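Local coordinates for protein alpha-rhamnosidase (Dictyoglomus thermophilum, PDB 6I60) that probably hydrolyses terminal non-reducing alpha-L-rhamnose from alpha-L-rhamnosides, and can be applied to derhamnosylate natural flavonoids, at residues A[79-84]-A[130-135]; A[512-517]-A[569-574]; A[580-585]-A[645-650]; A[767-772]-A[831-836]. All coordinates share one frame; numbering follows the deposited sequence.

Contact 1 lies apart from the others, in the N-terminal immunoglobulin-like domain, where it joins a short helix to the loop leading into strand 133-137 with a small, largely apolar touch near the surface. The remaining three join helices of the six-hairpin glycosidase domain. Contact 2 is the buried one, an aromatic ring among helices. Contact 3, further out, is aliphatic packing with an exposed glutamate at its margin, and it adjoins contact 2 through Leu-647, which meets Trp-570 and Tyr-573. Contact 4 combines a salt bridge with methyl packing; its Arg-832 touches Glu-515 of contact 2, and Arg-765 forms a salt bridge with that glutamate and a long, weak ion pair with Asp-769. Contacts 3 and 4 do not touch.

Contact 1: residues A[79-84]-A[130-135]; sequences TINDNI and SVVNTF
Within the N-terminal immunoglobulin-like domain, Ile-80 at the end of the short helix 77-80 meets Val-132, which lies in the loop just before strand 133-137. The touch is made by methyl groups: CG2 of Ile-80 sits 4.0 Å from CG2 of Val-132, with Val-132 CG1 only slightly farther, at 4.2 Å from the same Ile-80 CG2. The two side chains run past each other in opposite directions, a flank-to-flank fit. Val-132 holds CG1 anti to its own N (chi1 171°), and its CG2, lying beside that N, is the branch that takes both partners. The second partner is the amide of Asn-81, whose OD1 comes within 3.9 Å of Val-132 CG2; here the side chains meet at about a right angle, in a van der Waals contact at the exposed margin.

Asn-81 is the first residue to leave the helical conformation, and a type I turn from Ile-80 to Asn-83 carries the chain on, closed by Asn-83 N to Ile-80 O at 3.2 Å. That same carbonyl oxygen also accepts a bond from Lys-116 NZ on strand 112-120, which lies between strands 68-74 and 133-137 in the sheet. With Ile-80 resting on the loop that enters strand 133-137, two places from strand 68-74, the contact packs a helical connection against a strand-entry loop of this immunoglobulin-like beta domain.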
loop_
_atom_site.group_PDB
_atom_site.type_symbol
_atom_site.label_atom_id
_atom_site.label_comp_id
_atom_site.label_asym_id
_atom_site.label_seq_id
_atom_site.Cartn_x
_atom_site.Cartn_y
_atom_site.Cartn_z
ATOM N N THR A 79 33.572 -5.448 17.442
ATOM C CA THR A 79 33.803 -4.013 17.551
ATOM C C THR A 79 32.631 -3.300 18.219
ATOM O O THR A 79 32.836 -2.444 19.087
ATOM C CB THR A 79 34.075 -3.427 16.163
ATOM O OG1 THR A 79 35.437 -3.679 15.794
ATOM C CG2 THR A 79 33.820 -1.934 16.139
ATOM N N ILE A 80 31.397 -3.644 17.836
ATOM C CA ILE A 80 30.236 -2.964 18.403
ATOM C C ILE A 80 30.063 -3.315 19.873
ATOM O O ILE A 80 29.534 -2.512 20.653
ATOM C CB ILE A 80 28.966 -3.288 17.592
ATOM C CG1 ILE A 80 27.818 -2.379 18.028
ATOM C CG2 ILE A 80 28.569 -4.747 17.747
ATOM C CD1 ILE A 80 27.042 -1.801 16.885
ATOM N N ASN A 81 30.514 -4.496 20.288
ATOM C CA ASN A 81 30.375 -4.890 21.685
ATOM C C ASN A 81 31.357 -4.177 22.603
ATOM O O ASN A 81 31.475 -4.565 23.772
ATOM C CB ASN A 81 30.532 -6.405 21.814
ATOM C CG ASN A 81 29.363 -7.165 21.214
ATOM O OD1 ASN A 81 28.237 -6.667 21.177
ATOM N ND2 ASN A 81 29.626 -8.377 20.741
ATOM N N ASP A 82 32.056 -3.157 22.107
ATOM C CA ASP A 82 32.962 -2.352 22.914
ATOM C C ASP A 82 32.491 -0.910 23.055
ATOM O O ASP A 82 33.251 -0.066 23.544
ATOM C CB ASP A 82 34.372 -2.390 22.321
ATOM C CG ASP A 82 35.279 -3.366 23.043
ATOM O OD1 ASP A 82 35.792 -4.297 22.389
ATOM O OD2 ASP A 82 35.476 -3.201 24.266
ATOM N N ASN A 83 31.259 -0.608 22.637
ATOM C CA ASN A 83 30.665 0.724 22.785
ATOM C C ASN A 83 31.491 1.795 22.074
ATOM O O ASN A 83 31.629 2.920 22.560
ATOM C CB ASN A 83 30.467 1.085 24.261
ATOM C CG ASN A 83 29.932 -0.072 25.080
ATOM O OD1 ASN A 83 28.817 -0.542 24.858
ATOM N ND2 ASN A 83 30.726 -0.537 26.039
ATOM N N ILE A 84 32.036 1.453 20.909
ATOM C CA ILE A 84 32.837 2.384 20.126
ATOM C C ILE A 84 32.130 2.666 18.806
ATOM O O ILE A 84 31.503 1.785 18.209
ATOM C CB ILE A 84 34.268 1.855 19.877
ATOM C CG1 ILE A 84 34.256 0.684 18.895
ATOM C CG2 ILE A 84 34.925 1.451 21.185
ATOM C CD1 ILE A 84 34.685 1.077 17.500
ATOM N N SER A 130 20.505 -1.375 23.347
ATOM C CA SER A 130 19.593 -2.309 22.712
ATOM C C SER A 130 20.354 -3.530 22.201
ATOM O O SER A 130 21.588 -3.561 22.160
ATOM C CB SER A 130 18.856 -1.633 21.559
ATOM O OG SER A 130 19.710 -1.497 20.436
ATOM N N VAL A 131 19.597 -4.553 21.808
ATOM C CA VAL A 131 20.200 -5.730 21.201
ATOM C C VAL A 131 20.768 -5.352 19.840
ATOM O O VAL A 131 20.148 -4.604 19.073
ATOM C CB VAL A 131 19.168 -6.866 21.095
ATOM C CG1 VAL A 131 19.576 -7.875 20.033
ATOM C CG2 VAL A 131 18.999 -7.549 22.445
ATOM N N VAL A 132 21.970 -5.852 19.545
ATOM C CA VAL A 132 22.657 -5.498 18.307
ATOM C C VAL A 132 21.804 -5.905 17.115
ATOM O O VAL A 132 21.474 -7.085 16.939
ATOM C CB VAL A 132 24.041 -6.154 18.256
ATOM C CG1 VAL A 132 24.662 -5.981 16.878
ATOM C CG2 VAL A 132 24.940 -5.570 19.334
ATOM N N ASN A 133 21.435 -4.927 16.294
ATOM C CA ASN A 133 20.717 -5.171 15.056
ATOM C C ASN A 133 21.695 -5.126 13.884
ATOM O O ASN A 133 22.905 -4.956 14.054
ATOM C CB ASN A 133 19.581 -4.161 14.885
ATOM C CG ASN A 133 18.261 -4.674 15.427
ATOM O OD1 ASN A 133 18.112 -4.885 16.632
ATOM N ND2 ASN A 133 17.297 -4.885 14.537
ATOM N N THR A 134 21.164 -5.276 12.674
ATOM C CA THR A 134 22.010 -5.452 11.503
ATOM C C THR A 134 21.301 -4.908 10.273
ATOM O O THR A 134 20.094 -5.098 10.112
ATOM C CB THR A 134 22.360 -6.935 11.308
ATOM O OG1 THR A 134 23.390 -7.309 12.232
ATOM C CG2 THR A 134 22.831 -7.217 9.888
ATOM N N PHE A 135 22.053 -4.216 9.419
ATOM C CA PHE A 135 21.579 -3.872 8.085
ATOM C C PHE A 135 22.714 -4.092 7.098
ATOM O O PHE A 135 23.850 -3.681 7.353
ATOM C CB PHE A 135 21.059 -2.427 8.016
ATOM C CG PHE A 135 22.098 -1.379 8.306
ATOM C CD1 PHE A 135 22.398 -1.023 9.611
ATOM C CD2 PHE A 135 22.752 -0.728 7.272
ATOM C CE1 PHE A 135 23.343 -0.052 9.879
ATOM C CE2 PHE A 135 23.700 0.244 7.533
ATOM C CZ PHE A 135 23.994 0.583 8.837
#

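Contact 2: residues A[512-517]-A[569-574]; sequences LSAEEA and AWYLYQ
The phenol ring of Tyr-571 presents its edge to Ala-514, whose CB lies near the ring plane, 3.7 Å from CD2 and 3.8 Å from CE2. Glu-515 comes from above the ring plane: its backbone N approaches CE2 obliquely at 3.8 Å, and its CB lies over the phenol end, 3.9 Å from the Tyr-571 OH. The flat carboxylate of Glu-515 is turned only 23° from the ring plane, although the two side chains cross at about a right angle. On the same helix as Tyr-571, Tyr-573 CD2 lies over one face of the Trp-570 ring, offset toward its rim. With CG anti to the backbone N (chi1 -171°) and an extended chain beyond it, Glu-515 carries its carboxylate past the phenol end of Tyr-571.

The polar ends are satisfied from outside. Arg-765 hydrogen-bonds to the Tyr-571 OH and forms a salt bridge with Glu-515 OE1, while Glu-515 OE2 bonds to the hydroxyl of Tyr-575, so one arginine ties phenol and carboxylate together in a buried setting. Replacing Tyr-571 with a leucine would probably leave Arg-765 without its phenol partner and open a gap beside Ala-514.

The ring therefore bridges the first turn of helix 514-520 and the middle of helix 564-576. Helix 524-535 packs beside them, reaching Ala-514 through Tyr-527 and Leu-572 through Leu-531, while Trp-570 is turned toward helix 626-648.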
loop_
_atom_site.group_PDB
_atom_site.type_symbol
_atom_site.label_atom_id
_atom_site.label_comp_id
_atom_site.label_asym_id
_atom_site.label_seq_id
_atom_site.Cartn_x
_atom_site.Cartn_y
_atom_site.Cartn_z
ATOM N N LEU A 512 -7.124 8.948 -2.284
ATOM C CA LEU A 512 -8.317 8.974 -1.442
ATOM C C LEU A 512 -8.341 7.823 -0.444
ATOM O O LEU A 512 -8.970 7.941 0.615
ATOM C CB LEU A 512 -9.571 8.939 -2.312
ATOM C CG LEU A 512 -9.803 10.170 -3.190
ATOM C CD1 LEU A 512 -10.775 9.843 -4.306
ATOM C CD2 LEU A 512 -10.304 11.342 -2.358
ATOM N N SER A 513 -7.682 6.709 -0.755
ATOM C CA SER A 513 -7.648 5.557 0.134
ATOM C C SER A 513 -6.330 5.434 0.888
ATOM O O SER A 513 -6.101 4.418 1.551
ATOM C CB SER A 513 -7.929 4.270 -0.649
ATOM O OG SER A 513 -6.904 3.994 -1.588
ATOM N N ALA A 514 -5.466 6.449 0.814
ATOM C CA ALA A 514 -4.169 6.359 1.476
ATOM C C ALA A 514 -4.313 6.404 2.992
ATOM O O ALA A 514 -3.576 5.721 3.711
ATOM C CB ALA A 514 -3.249 7.476 0.985
ATOM N N GLU A 515 -5.257 7.202 3.498
ATOM C CA GLU A 515 -5.453 7.283 4.942
ATOM C C GLU A 515 -6.003 5.981 5.510
ATOM O O GLU A 515 -5.651 5.598 6.633
ATOM C CB GLU A 515 -6.383 8.448 5.283
ATOM C CG GLU A 515 -6.478 8.757 6.768
ATOM C CD GLU A 515 -7.281 10.012 7.054
ATOM O OE1 GLU A 515 -8.391 10.150 6.499
ATOM O OE2 GLU A 515 -6.802 10.861 7.834
ATOM N N GLU A 516 -6.856 5.286 4.754
ATOM C CA GLU A 516 -7.394 4.017 5.232
ATOM C C GLU A 516 -6.307 2.953 5.311
ATOM O O GLU A 516 -6.218 2.220 6.304
ATOM C CB GLU A 516 -8.533 3.557 4.322
ATOM C CG GLU A 516 -8.817 2.064 4.379
ATOM C CD GLU A 516 -8.097 1.290 3.290
ATOM O OE1 GLU A 516 -7.435 0.282 3.614
ATOM O OE2 GLU A 516 -8.188 1.694 2.112
ATOM N N ALA A 517 -5.471 2.855 4.274
ATOM C CA ALA A 517 -4.428 1.834 4.248
ATOM C C ALA A 517 -3.422 2.041 5.373
ATOM O O ALA A 517 -2.922 1.072 5.959
ATOM C CB ALA A 517 -3.727 1.840 2.891
ATOM N N ALA A 569 2.758 12.071 0.677
ATOM C CA ALA A 569 3.955 12.482 1.402
ATOM C C ALA A 569 3.596 13.144 2.727
ATOM O O ALA A 569 4.249 12.896 3.747
ATOM C CB ALA A 569 4.798 13.419 0.539
ATOM N N TRP A 570 2.558 13.984 2.733
ATOM C CA TRP A 570 2.110 14.590 3.983
ATOM C C TRP A 570 1.553 13.544 4.938
ATOM O O TRP A 570 1.675 13.693 6.160
ATOM C CB TRP A 570 1.062 15.668 3.703
ATOM C CG TRP A 570 0.472 16.266 4.940
ATOM C CD1 TRP A 570 -0.721 15.943 5.519
ATOM C CD2 TRP A 570 1.048 17.292 5.757
ATOM N NE1 TRP A 570 -0.924 16.703 6.645
ATOM C CE2 TRP A 570 0.147 17.540 6.813
ATOM C CE3 TRP A 570 2.237 18.025 5.698
ATOM C CZ2 TRP A 570 0.399 18.491 7.801
ATOM C CZ3 TRP A 570 2.484 18.969 6.680
ATOM C CH2 TRP A 570 1.570 19.193 7.718
ATOM N N TYR A 571 0.941 12.483 4.405
ATOM C CA TYR A 571 0.457 11.402 5.257
ATOM C C TYR A 571 1.613 10.689 5.947
ATOM O O TYR A 571 1.507 10.312 7.120
ATOM C CB TYR A 571 -0.369 10.413 4.434
ATOM C CG TYR A 571 -1.811 10.826 4.230
ATOM C CD1 TYR A 571 -2.435 11.702 5.111
ATOM C CD2 TYR A 571 -2.547 10.340 3.157
ATOM C CE1 TYR A 571 -3.750 12.081 4.927
ATOM C CE2 TYR A 571 -3.863 10.715 2.966
ATOM C CZ TYR A 571 -4.459 11.585 3.854
ATOM O OH TYR A 571 -5.769 11.959 3.668
ATOM N N LEU A 572 2.728 10.502 5.234
ATOM C CA LEU A 572 3.882 9.829 5.819
ATOM C C LEU A 572 4.477 10.628 6.972
ATOM O O LEU A 572 5.044 10.042 7.902
ATOM C CB LEU A 572 4.939 9.579 4.746
ATOM C CG LEU A 572 4.545 8.587 3.652
ATOM C CD1 LEU A 572 5.729 8.284 2.749
ATOM C CD2 LEU A 572 3.991 7.310 4.267
ATOM N N TYR A 573 4.360 11.956 6.934
ATOM C CA TYR A 573 4.818 12.771 8.051
ATOM C C TYR A 573 3.771 12.860 9.154
ATOM O O TYR A 573 4.126 12.965 10.333
ATOM C CB TYR A 573 5.194 14.173 7.562
ATOM C CG TYR A 573 5.455 15.153 8.683
ATOM C CD1 TYR A 573 6.595 15.049 9.470
ATOM C CD2 TYR A 573 4.558 16.175 8.963
ATOM C CE1 TYR A 573 6.837 15.938 10.502
ATOM C CE2 TYR A 573 4.793 17.069 9.991
ATOM C CZ TYR A 573 5.934 16.945 10.758
ATOM O OH TYR A 573 6.176 17.827 11.785
ATOM N N GLN A 574 2.487 12.805 8.796
ATOM C CA GLN A 574 1.432 12.959 9.793
ATOM C C GLN A 574 1.310 11.720 10.674
ATOM O O GLN A 574 1.186 11.834 11.899
ATOM C CB GLN A 574 0.101 13.260 9.102
ATOM C CG GLN A 574 -1.109 13.269 10.029
ATOM C CD GLN A 574 -2.427 13.415 9.280
ATOM O OE1 GLN A 574 -2.592 12.889 8.178
ATOM N NE2 GLN A 574 -3.374 14.132 9.879
#

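Contact 3: residues A[580-585]-A[645-650]; sequences YVLEEH and AKLLGK
Leu-582 and Glu-583 of the short helix 580-584 pack against Leu-647 and Leu-648, which close helix 626-648 in the six-hairpin glycosidase domain; that longer helix ends in a Schellman motif.

Aliphatic contacts carry the interface. Leu-648 uses both branches: CD2 lies 3.6 Å from CG of Glu-583, and CD1 is 3.9 Å from the same Glu-583 CG. Its CD1 also reaches back to the neighbouring backbone, 4.3 Å from O of Leu-582. Glu-583 places CG beside its backbone N and anti to the carbonyl carbon (chi1 -37°), which brings this methylene against the leucine methyls, the two side chains crossing at a slant, before the extended chain runs on toward solvent. Beside this, the CD1 methyls of buried Leu-582 and of Leu-647 approach more loosely, at 4.4 Å. Both leucines also lean on Tyr-573, so the apolar patch continues onto helix 564-576, while Tyr-586 flanks Leu-648.

The polar part is slight. In the carboxylate of Glu-583, OE2 is in a weak hydrogen bond with a triethylene glycol molecule, probably a component of the crystallisation liquor, and OE1 borders the leucine methyl at 3.9 Å from Leu-648 CD2.

Backbone bonds close the helix behind the packing leucines. Gly-649 takes a positive phi of 93°, where a CB would press on the carbonyl oxygen of Leu-648. Its N makes a weak bond to Lys-646 O, and the 6-to-1 bond of the motif runs from Lys-650 N to Ala-645 O at 2.9 Å.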
loop_
_atom_site.group_PDB
_atom_site.type_symbol
_atom_site.label_atom_id
_atom_site.label_comp_id
_atom_site.label_asym_id
_atom_site.label_seq_id
_atom_site.Cartn_x
_atom_site.Cartn_y
_atom_site.Cartn_z
ATOM N N TYR A 580 11.812 13.597 6.797
ATOM C CA TYR A 580 12.836 13.464 5.767
ATOM C C TYR A 580 12.226 13.227 4.392
ATOM O O TYR A 580 12.768 13.702 3.387
ATOM C CB TYR A 580 13.793 12.330 6.129
ATOM C CG TYR A 580 14.451 12.508 7.477
ATOM C CD1 TYR A 580 14.154 11.658 8.532
ATOM C CD2 TYR A 580 15.369 13.527 7.692
ATOM C CE1 TYR A 580 14.754 11.818 9.767
ATOM C CE2 TYR A 580 15.973 13.694 8.923
ATOM C CZ TYR A 580 15.663 12.836 9.956
ATOM O OH TYR A 580 16.264 12.998 11.185
ATOM N N VAL A 581 11.107 12.500 4.323
ATOM C CA VAL A 581 10.444 12.296 3.041
ATOM C C VAL A 581 9.836 13.591 2.523
ATOM O O VAL A 581 9.547 13.703 1.327
ATOM C CB VAL A 581 9.375 11.192 3.154
ATOM C CG1 VAL A 581 8.086 11.749 3.736
ATOM C CG2 VAL A 581 9.124 10.560 1.794
ATOM N N LEU A 582 9.641 14.580 3.396
ATOM C CA LEU A 582 9.156 15.880 2.948
ATOM C C LEU A 582 10.267 16.694 2.297
ATOM O O LEU A 582 10.028 17.390 1.305
ATOM C CB LEU A 582 8.544 16.645 4.123
ATOM C CG LEU A 582 7.217 16.103 4.662
ATOM C CD1 LEU A 582 6.573 17.106 5.605
ATOM C CD2 LEU A 582 6.272 15.750 3.524
ATOM N N GLU A 583 11.488 16.616 2.835
ATOM C CA GLU A 583 12.612 17.320 2.225
ATOM C C GLU A 583 13.081 16.635 0.948
ATOM O O GLU A 583 13.496 17.312 -0.001
ATOM C CB GLU A 583 13.774 17.426 3.214
ATOM C CG GLU A 583 13.358 17.647 4.660
ATOM C CD GLU A 583 14.535 17.593 5.619
ATOM O OE1 GLU A 583 14.429 18.161 6.727
ATOM O OE2 GLU A 583 15.566 16.983 5.261
ATOM N N GLU A 584 13.019 15.304 0.903
ATOM C CA GLU A 584 13.511 14.570 -0.257
ATOM C C GLU A 584 12.692 14.862 -1.510
ATOM O O GLU A 584 13.235 14.836 -2.621
ATOM C CB GLU A 584 13.515 13.071 0.048
ATOM C CG GLU A 584 13.961 12.191 -1.101
ATOM C CD GLU A 584 13.744 10.720 -0.815
ATOM O OE1 GLU A 584 13.729 9.921 -1.776
ATOM O OE2 GLU A 584 13.590 10.365 0.375
ATOM N N HIS A 585 11.397 15.151 -1.359
ATOM C CA HIS A 585 10.514 15.410 -2.491
ATOM C C HIS A 585 10.010 16.851 -2.521
ATOM O O HIS A 585 9.055 17.152 -3.247
ATOM C CB HIS A 585 9.330 14.443 -2.475
ATOM C CG HIS A 585 9.698 13.023 -2.776
ATOM N ND1 HIS A 585 9.955 12.575 -4.054
ATOM C CD2 HIS A 585 9.844 11.948 -1.964
ATOM C CE1 HIS A 585 10.248 11.287 -4.016
ATOM N NE2 HIS A 585 10.188 10.883 -2.760
ATOM N N ALA A 645 6.594 23.954 4.026
ATOM C CA ALA A 645 7.666 24.942 3.974
ATOM C C ALA A 645 7.981 25.488 5.360
ATOM O O ALA A 645 9.153 25.640 5.722
ATOM C CB ALA A 645 7.291 26.078 3.022
ATOM N N LYS A 646 6.947 25.787 6.150
ATOM C CA LYS A 646 7.178 26.276 7.505
ATOM C C LYS A 646 7.844 25.219 8.373
ATOM O O LYS A 646 8.642 25.557 9.256
ATOM C CB LYS A 646 5.861 26.728 8.133
ATOM C CG LYS A 646 6.011 27.307 9.529
ATOM C CD LYS A 646 4.766 28.064 9.954
ATOM C CE LYS A 646 5.070 29.025 11.090
ATOM N NZ LYS A 646 6.446 29.589 10.983
ATOM N N LEU A 647 7.537 23.940 8.135
ATOM C CA LEU A 647 8.158 22.869 8.907
ATOM C C LEU A 647 9.656 22.791 8.644
ATOM O O LEU A 647 10.446 22.615 9.578
ATOM C CB LEU A 647 7.494 21.535 8.577
ATOM C CG LEU A 647 6.133 21.271 9.216
ATOM C CD1 LEU A 647 5.390 20.183 8.453
ATOM C CD2 LEU A 647 6.305 20.897 10.678
ATOM N N LEU A 648 10.065 22.912 7.380
ATOM C CA LEU A 648 11.473 22.805 7.023
ATOM C C LEU A 648 12.250 24.095 7.253
ATOM O O LEU A 648 13.474 24.094 7.091
ATOM C CB LEU A 648 11.613 22.379 5.559
ATOM C CG LEU A 648 10.796 21.155 5.139
ATOM C CD1 LEU A 648 11.153 20.723 3.725
ATOM C CD2 LEU A 648 11.004 20.013 6.119
ATOM N N GLY A 649 11.579 25.184 7.619
ATOM C CA GLY A 649 12.249 26.439 7.888
ATOM C C GLY A 649 12.349 27.396 6.722
ATOM O O GLY A 649 13.055 28.405 6.833
ATOM N N LYS A 650 11.670 27.120 5.610
ATOM C CA LYS A 650 11.692 28.003 4.444
ATOM C C LYS A 650 10.663 29.109 4.659
ATOM O O LYS A 650 9.514 29.013 4.229
ATOM C CB LYS A 650 11.411 27.219 3.168
ATOM C CG LYS A 650 12.090 25.857 3.113
ATOM C CD LYS A 650 12.553 25.531 1.700
ATOM C CE LYS A 650 13.330 24.223 1.654
ATOM N NZ LYS A 650 14.243 24.163 0.475
#

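Contact 4: residues A[767-772]-A[831-836]; sequences IFDVLT and YRVIAG
A bend at chi3 (-23°) folds the otherwise extended side chain of Arg-832 so that its NH2 comes up to Asp-769, whose CG stands beside the backbone N and swings OD1 toward it. The resulting salt bridge joins Arg-832 NH2 to Asp-769 OD1 at 2.6 Å, a weak hydrogen bond with an N-H...O angle of 147°. OD1 meets the guanidinium at its edge, in the plane of that group, whereas the carboxylate plane stands almost perpendicular to it, 88° away. Here a single nitrogen, NH2, and a single oxygen, OD1, make the hydrogen bond; Asp-769 OD2 has a further, long and weak ion pair with Arg-765.

The pair links helices 761-773 and 826-835 of the six-hairpin glycosidase domain, whose local axes approach to 11.2 Å. The second of these helices widens into a pi-type turn at 831-835 before Gly-836, and Gly-836 N bonds to Tyr-831 O.

One turn along from Asp-769, Thr-772 and Val-833 reach toward each other tip to tip: Thr-772 CG2 lies 3.7 Å from both CG1 and CG2 of Val-833. The hydroxyl faces its own helix, OG1 bonding to Phe-768 O at 2.7 Å from one face of that carbonyl's plane, while Thr-772 N reaches the oxygen from the opposite face. OG1 is also hydrogen-bonded to Trp-829 NE1. With an alanine in place of Thr-772, the Trp-829 indole would probably lose its hydrogen-bond mate and the Val-833 methyls their partner. His-852 borders both Thr-772 and Val-833 from a neighbouring loop.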
loop_
_atom_site.group_PDB
_atom_site.type_symbol
_atom_site.label_atom_id
_atom_site.label_comp_id
_atom_site.label_asym_id
_atom_site.label_seq_id
_atom_site.Cartn_x
_atom_site.Cartn_y
_atom_site.Cartn_z
ATOM N N ILE A 767 -17.062 13.997 3.214
ATOM C CA ILE A 767 -18.405 14.314 3.691
ATOM C C ILE A 767 -18.601 13.851 5.131
ATOM O O ILE A 767 -19.233 14.545 5.936
ATOM C CB ILE A 767 -19.466 13.714 2.751
ATOM C CG1 ILE A 767 -20.873 14.040 3.257
ATOM C CG2 ILE A 767 -19.276 12.213 2.606
ATOM C CD1 ILE A 767 -21.885 14.250 2.153
ATOM N N PHE A 768 -18.059 12.683 5.489
ATOM C CA PHE A 768 -18.266 12.172 6.840
ATOM C C PHE A 768 -17.540 13.024 7.872
ATOM O O PHE A 768 -18.062 13.259 8.968
ATOM C CB PHE A 768 -17.809 10.716 6.928
ATOM C CG PHE A 768 -18.628 9.778 6.098
ATOM C CD1 PHE A 768 -19.852 9.322 6.552
ATOM C CD2 PHE A 768 -18.179 9.358 4.859
ATOM C CE1 PHE A 768 -20.613 8.461 5.787
ATOM C CE2 PHE A 768 -18.933 8.496 4.090
ATOM C CZ PHE A 768 -20.152 8.046 4.554
ATOM N N ASP A 769 -16.337 13.498 7.539
ATOM C CA ASP A 769 -15.597 14.350 8.463
ATOM C C ASP A 769 -16.221 15.737 8.579
ATOM O O ASP A 769 -16.134 16.364 9.640
ATOM C CB ASP A 769 -14.137 14.458 8.022
ATOM C CG ASP A 769 -13.360 13.176 8.260
ATOM O OD1 ASP A 769 -13.498 12.588 9.353
ATOM O OD2 ASP A 769 -12.607 12.758 7.354
ATOM N N VAL A 770 -16.849 16.229 7.510
ATOM C CA VAL A 770 -17.462 17.553 7.556
ATOM C C VAL A 770 -18.636 17.563 8.529
ATOM O O VAL A 770 -18.745 18.449 9.385
ATOM C CB VAL A 770 -17.892 18.000 6.145
ATOM C CG1 VAL A 770 -18.968 19.072 6.232
ATOM C CG2 VAL A 770 -16.694 18.517 5.361
ATOM N N LEU A 771 -19.529 16.574 8.419
ATOM C CA LEU A 771 -20.660 16.504 9.341
ATOM C C LEU A 771 -20.205 16.246 10.771
ATOM O O LEU A 771 -20.813 16.762 11.716
ATOM C CB LEU A 771 -21.643 15.418 8.897
ATOM C CG LEU A 771 -21.938 15.299 7.401
ATOM C CD1 LEU A 771 -22.611 13.969 7.092
ATOM C CD2 LEU A 771 -22.789 16.461 6.918
ATOM N N THR A 772 -19.140 15.462 10.954
ATOM C CA THR A 772 -18.658 15.187 12.302
ATOM C C THR A 772 -18.033 16.426 12.931
ATOM O O THR A 772 -18.215 16.682 14.128
ATOM C CB THR A 772 -17.655 14.034 12.274
ATOM O OG1 THR A 772 -18.235 12.913 11.595
ATOM C CG2 THR A 772 -17.274 13.624 13.689
ATOM N N TYR A 831 -12.147 4.541 12.255
ATOM C CA TYR A 831 -11.074 4.608 13.241
ATOM C C TYR A 831 -11.092 5.930 14.001
ATOM O O TYR A 831 -11.019 5.945 15.235
ATOM C CB TYR A 831 -9.720 4.417 12.554
ATOM C CG TYR A 831 -9.362 2.983 12.234
ATOM C CD1 TYR A 831 -9.742 2.405 11.032
ATOM C CD2 TYR A 831 -8.627 2.215 13.127
ATOM C CE1 TYR A 831 -9.409 1.097 10.730
ATOM C CE2 TYR A 831 -8.290 0.906 12.835
ATOM C CZ TYR A 831 -8.683 0.353 11.635
ATOM O OH TYR A 831 -8.351 -0.946 11.338
ATOM N N ARG A 832 -11.194 7.048 13.277
ATOM C CA ARG A 832 -10.984 8.360 13.877
ATOM C C ARG A 832 -12.221 8.891 14.595
ATOM O O ARG A 832 -12.087 9.692 15.528
ATOM C CB ARG A 832 -10.544 9.361 12.807
ATOM C CG ARG A 832 -9.347 8.918 11.978
ATOM C CD ARG A 832 -8.973 9.957 10.922
ATOM N NE ARG A 832 -10.091 10.834 10.584
ATOM C CZ ARG A 832 -10.108 12.146 10.804
ATOM N NH1 ARG A 832 -9.064 12.744 11.364
ATOM N NH2 ARG A 832 -11.173 12.862 10.466
ATOM N N VAL A 833 -13.420 8.482 14.185
ATOM C CA VAL A 833 -14.664 9.034 14.720
ATOM C C VAL A 833 -15.437 7.993 15.530
ATOM O O VAL A 833 -15.687 8.186 16.721
ATOM C CB VAL A 833 -15.536 9.633 13.593
ATOM C CG1 VAL A 833 -16.926 9.967 14.112
ATOM C CG2 VAL A 833 -14.866 10.869 13.023
ATOM N N ILE A 834 -15.827 6.884 14.897
ATOM C CA ILE A 834 -16.621 5.869 15.589
ATOM C C ILE A 834 -15.838 5.297 16.763
ATOM O O ILE A 834 -16.290 5.329 17.913
ATOM C CB ILE A 834 -17.061 4.766 14.611
ATOM C CG1 ILE A 834 -18.126 5.304 13.654
ATOM C CG2 ILE A 834 -17.584 3.551 15.369
ATOM C CD1 ILE A 834 -18.788 4.239 12.816
ATOM N N ALA A 835 -14.647 4.764 16.489
ATOM C CA ALA A 835 -13.751 4.363 17.568
ATOM C C ALA A 835 -13.239 5.585 18.320
ATOM O O ALA A 835 -13.431 5.710 19.537
ATOM C CB ALA A 835 -12.592 3.542 17.005
ATOM N N GLY A 836 -12.585 6.501 17.609
ATOM C CA GLY A 836 -12.251 7.795 18.167
ATOM C C GLY A 836 -10.788 8.023 18.489
ATOM O O GLY A 836 -10.474 8.665 19.495
#